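Local coordinates for protein-S-isoprenylcysteine O-methyltransferase (Tribolium castaneum, PDB 5V7P) that methylates the C-terminal carboxylate of isoprenylated cysteine residues on proteins, using S-adenosyl-L-methionine as the methyl donor in the endoplasmic reticulum membrane, at residues 141-144 with 145-148; 252-255 with 256-260. All coordinates share one frame; numbering follows the deposited sequence.

Overall arrangement
Both contacts are short-range, each formed within the last turns of a long helix, and they lie on opposite sides of the chain's centre. Contact 1 comes first along the chain, at the end of helix 129-148, in a predicted transmembrane span near its lumenal side. Contact 2 follows at the end of helix 231-258, where the chain is assigned to the cytoplasm and turns into helix 260-268. Their centres are about 48 Å apart and their nearest atoms about 34 Å. In this largely helical protein, without strands, contact 1 lies in the probable membrane part, buried on its acidic side and bordered by bound alkanes on the other, while contact 2 borders the S-adenosyl-L-homocysteine that marks the cofactor site.

Contact 1. Residues 141-144 with 145-148; sequences EFFI and ETYF. With D10 (decane), chain O.
Glu145 reaches back across Glu141 at a slant in the last turns of helix 129-148, an i to i+4 pairing of two acidic side chains. Its CB begins 3.1 Å from the carbonyl O of Glu141, which also accepts the backbone N-H of Glu145 at 2.7 Å. With CG anti to its own carbonyl carbon (chi1 -75°), the chain leads back along the helix, and CG too lies close to that oxygen. CD then comes 3.2 Å from Glu141 CG, and the two OE2 atoms approach to 2.8 Å, with the carboxylate planes 86° apart. Oxygens this close suggest that one of the acids holds a proton. Glu145 OE1 makes a salt bridge to Lys153, while Glu141 OE2 accepts the backbone N-H of Leu230, so the buried acidic pair has polar partners from both helix 150-153 and the chain near 230. At the next residue, Thr146 N bonds to Phe142 O, and Thr146 OG1 hydrogen-bonds Asn88 OD1.

At the surface end Ile144 and Phe148 run alongside each other in the same direction, with Ile144 CG2 4.0 Å from Phe148 CD2. The Phe148 ring has the Tyr147 side chain on one face; over the opposite face runs the decane, whose C4 sits 3.4 Å from Phe148 CD1.

Contact 2. Residues 252-255 with 256-260; sequences SMLL and SFFGQ. With SAH (S-adenosyl-L-homocysteine), chain C.
Leu254 meets Phe258 one turn further along the helix, at the C-terminal end of helix 231-258 and against the cofactor site. The two side chains converge at CD2 of Leu254, which reaches the edge of the Phe258 ring in its plane, 3.8 Å from CE2. The same methyl lies 3.5 Å from the ribose O2' of S-adenosyl-L-homocysteine, and the other branch, CD1, comes 3.6 Å from C8 of the adenine. Leu254 thus gives the nucleoside an apolar wall and packs against the aromatic end of its own helix at once. Its carbonyl O accepts the N-H of Phe258.

Ser256 turns inward upon the helix. With OG between its backbone N and carbonyl carbon (chi1 67°), the hydroxyl points back one turn and donates to Met253 O at 2.7 Å, with a C=O...OG angle of 118° and OG tilted out of the carbonyl plane. That oxygen has further company: Phe257 N gives it a weak bond, and the Phe257 ring lies with one face against it, so that Met253 O is 3.0 Å from Phe257 CD1. The edge of the same ring is near the ribose O2'.

Leu255 closes the helix. Its carbonyl O takes the N-H of Gly259 at 2.7 Å, and its CD2 lies 3.8 Å from Gly259 O. Gly259, with phi 56°, leaves the helical conformation and also serves as the N-cap of what follows, so one glycine joins two helices. The Phe258 ring meets His196, a cofactor-binding residue, edge-to-face. Helix 260-268 follows and returns to touch this one: Tyr262 on Leu254 and Leu255, Gln266 on Leu255.

Contact 1. Residues 141-144 with 145-148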
# COMPACT_ATOMS: atom_id res chain seq x y z
N GLU A 141 2.32 13.22 -17.66
CA GLU A 141 2.93 14.53 -17.41
C GLU A 141 4.39 14.53 -17.83
O GLU A 141 4.84 15.43 -18.54
CB GLU A 141 2.81 14.91 -15.93
CG GLU A 141 3.44 16.27 -15.63
CD GLU A 141 3.42 16.65 -14.17
OE1 GLU A 141 2.78 15.94 -13.37
OE2 GLU A 141 4.04 17.68 -13.83
N PHE A 142 5.14 13.52 -17.40
CA PHE A 142 6.56 13.46 -17.74
C PHE A 142 6.76 13.52 -19.25
O PHE A 142 7.50 14.37 -19.75
CB PHE A 142 7.19 12.18 -17.17
CG PHE A 142 8.64 12.02 -17.52
CD1 PHE A 142 9.63 12.59 -16.72
CD2 PHE A 142 9.03 11.32 -18.65
CE1 PHE A 142 10.96 12.45 -17.04
CE2 PHE A 142 10.36 11.18 -18.98
CZ PHE A 142 11.33 11.74 -18.17
N PHE A 143 6.09 12.64 -19.99
CA PHE A 143 6.34 12.52 -21.42
C PHE A 143 5.75 13.68 -22.22
O PHE A 143 6.31 14.07 -23.24
CB PHE A 143 5.82 11.19 -21.94
CG PHE A 143 6.66 10.02 -21.52
CD1 PHE A 143 7.89 9.79 -22.11
CD2 PHE A 143 6.23 9.16 -20.52
CE1 PHE A 143 8.67 8.72 -21.72
CE2 PHE A 143 7.01 8.10 -20.12
CZ PHE A 143 8.23 7.88 -20.72
N ILE A 144 4.63 14.25 -21.77
CA ILE A 144 4.13 15.48 -22.38
C ILE A 144 5.09 16.62 -22.09
O ILE A 144 5.44 17.41 -22.98
CB ILE A 144 2.71 15.79 -21.90
CG1 ILE A 144 1.72 14.77 -22.48
CG2 ILE A 144 2.29 17.21 -22.29
CD1 ILE A 144 0.27 14.96 -22.04
N GLU A 145 5.54 16.73 -20.83
CA GLU A 145 6.47 17.80 -20.47
C GLU A 145 7.83 17.59 -21.10
O GLU A 145 8.51 18.56 -21.47
CB GLU A 145 6.60 17.89 -18.95
CG GLU A 145 5.40 18.52 -18.26
CD GLU A 145 5.51 18.49 -16.75
OE1 GLU A 145 6.41 17.79 -16.24
OE2 GLU A 145 4.70 19.16 -16.08
N THR A 146 8.27 16.33 -21.23
CA THR A 146 9.57 16.07 -21.84
C THR A 146 9.54 16.32 -23.34
O THR A 146 10.58 16.59 -23.94
CB THR A 146 10.02 14.64 -21.54
OG1 THR A 146 11.44 14.61 -21.39
CG2 THR A 146 9.61 13.65 -22.64
N TYR A 147 8.36 16.24 -23.96
CA TYR A 147 8.24 16.55 -25.38
C TYR A 147 8.30 18.05 -25.63
O TYR A 147 9.02 18.52 -26.51
CB TYR A 147 6.94 15.96 -25.93
CG TYR A 147 6.69 16.25 -27.40
CD1 TYR A 147 7.39 15.58 -28.39
CD2 TYR A 147 5.75 17.20 -27.78
CE1 TYR A 147 7.16 15.85 -29.73
CE2 TYR A 147 5.51 17.47 -29.11
CZ TYR A 147 6.22 16.79 -30.08
OH TYR A 147 5.99 17.06 -31.41
N PHE A 148 7.54 18.83 -24.84
CA PHE A 148 7.49 20.27 -25.04
C PHE A 148 8.66 20.98 -24.36
O PHE A 148 9.18 21.97 -24.90
CB PHE A 148 6.17 20.83 -24.52
CG PHE A 148 4.98 20.47 -25.37
CD1 PHE A 148 4.73 21.14 -26.55
CD2 PHE A 148 4.11 19.46 -24.98
CE1 PHE A 148 3.64 20.82 -27.34
CE2 PHE A 148 3.01 19.14 -25.76
CZ PHE A 148 2.78 19.82 -26.94
C1 D10 O . 2.02 22.40 -21.63
C2 D10 O . 2.63 22.37 -23.03
C3 D10 O . 2.33 23.68 -23.75
C4 D10 O . 2.74 23.56 -25.21
C5 D10 O . 2.23 24.77 -26.00
C6 D10 O . 2.15 24.43 -27.49
C7 D10 O . 1.14 25.34 -28.19
C8 D10 O . 0.59 24.63 -29.42
C9 D10 O . -0.57 25.44 -30.00
C10 D10 O . -1.13 24.72 -31.22

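Contact 2. Residues 252-255 with 256-260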
# COMPACT_ATOMS: atom_id res chain seq x y z
N SER A 252 -6.26 5.03 17.53
CA SER A 252 -7.40 4.73 18.39
C SER A 252 -7.41 3.26 18.78
O SER A 252 -7.78 2.91 19.90
CB SER A 252 -8.71 5.10 17.69
OG SER A 252 -9.00 4.22 16.62
N MET A 253 -6.99 2.38 17.86
CA MET A 253 -6.87 0.96 18.19
C MET A 253 -5.66 0.70 19.08
O MET A 253 -5.70 -0.18 19.94
CB MET A 253 -6.77 0.12 16.92
CG MET A 253 -7.85 0.40 15.88
SD MET A 253 -9.51 0.56 16.58
CE MET A 253 -9.72 -1.02 17.38
N LEU A 254 -4.58 1.46 18.89
CA LEU A 254 -3.40 1.28 19.73
C LEU A 254 -3.66 1.71 21.16
O LEU A 254 -3.11 1.12 22.09
CB LEU A 254 -2.22 2.06 19.14
CG LEU A 254 -1.60 1.46 17.88
CD1 LEU A 254 -0.76 2.49 17.14
CD2 LEU A 254 -0.76 0.24 18.21
N LEU A 255 -4.50 2.73 21.36
CA LEU A 255 -4.83 3.16 22.71
C LEU A 255 -5.63 2.09 23.45
O LEU A 255 -5.42 1.86 24.65
CB LEU A 255 -5.60 4.48 22.68
CG LEU A 255 -4.74 5.74 22.48
CD1 LEU A 255 -5.62 6.94 22.18
CD2 LEU A 255 -3.89 6.01 23.71
N SER A 256 -6.55 1.43 22.75
CA SER A 256 -7.28 0.32 23.35
C SER A 256 -6.40 -0.90 23.56
O SER A 256 -6.71 -1.74 24.42
CB SER A 256 -8.48 -0.05 22.48
OG SER A 256 -8.06 -0.60 21.25
N PHE A 257 -5.30 -1.01 22.81
CA PHE A 257 -4.38 -2.13 22.99
C PHE A 257 -3.49 -1.92 24.21
O PHE A 257 -3.39 -2.80 25.07
CB PHE A 257 -3.50 -2.29 21.74
CG PHE A 257 -4.24 -2.73 20.51
CD1 PHE A 257 -5.58 -3.10 20.56
CD2 PHE A 257 -3.59 -2.78 19.29
CE1 PHE A 257 -6.24 -3.51 19.42
CE2 PHE A 257 -4.25 -3.19 18.14
CZ PHE A 257 -5.57 -3.55 18.21
N PHE A 258 -2.84 -0.76 24.31
CA PHE A 258 -1.81 -0.53 25.30
C PHE A 258 -2.15 0.59 26.28
O PHE A 258 -1.33 0.89 27.16
CB PHE A 258 -0.48 -0.23 24.61
CG PHE A 258 -0.11 -1.23 23.55
CD1 PHE A 258 0.26 -2.52 23.89
CD2 PHE A 258 -0.16 -0.89 22.21
CE1 PHE A 258 0.60 -3.45 22.92
CE2 PHE A 258 0.17 -1.81 21.23
CZ PHE A 258 0.55 -3.09 21.59
N GLY A 259 -3.31 1.21 26.16
CA GLY A 259 -3.77 2.15 27.17
C GLY A 259 -2.77 3.27 27.41
O GLY A 259 -2.33 3.95 26.48
N GLN A 260 -2.41 3.46 28.68
CA GLN A 260 -1.57 4.59 29.06
C GLN A 260 -0.17 4.47 28.48
O GLN A 260 0.49 5.50 28.27
CB GLN A 260 -1.50 4.70 30.59
CG GLN A 260 -0.77 5.94 31.09
CD GLN A 260 -1.53 7.22 30.81
OE1 GLN A 260 -2.76 7.23 30.81
NE2 GLN A 260 -0.80 8.30 30.55
N SAH C . 2.25 2.96 11.95
CA SAH C . 3.48 2.20 12.12
CB SAH C . 3.25 0.73 11.79
CG SAH C . 2.58 0.48 10.45
SD SAH C . 2.13 -1.27 10.26
C SAH C . 4.60 2.77 11.26
O SAH C . 4.36 3.56 10.34
OXT SAH C . 5.78 2.46 11.45
C5' SAH C . 0.49 -1.08 11.01
C4' SAH C . 0.30 -1.93 12.27
O4' SAH C . 1.32 -1.66 13.20
C3' SAH C . -1.03 -1.60 12.94
O3' SAH C . -1.83 -2.76 13.03
C2' SAH C . -0.68 -1.07 14.31
O2' SAH C . -1.50 -1.64 15.30
C1' SAH C . 0.79 -1.44 14.49
N9 SAH C . 1.58 -0.41 15.20
C8 SAH C . 1.62 0.93 14.94
N7 SAH C . 2.48 1.52 15.80
C5 SAH C . 3.00 0.57 16.60
C6 SAH C . 3.91 0.62 17.64
N6 SAH C . 4.45 1.77 18.02
N1 SAH C . 4.25 -0.55 18.29
C2 SAH C . 3.69 -1.75 17.90
N3 SAH C . 2.78 -1.79 16.87
C4 SAH C . 2.44 -0.65 16.23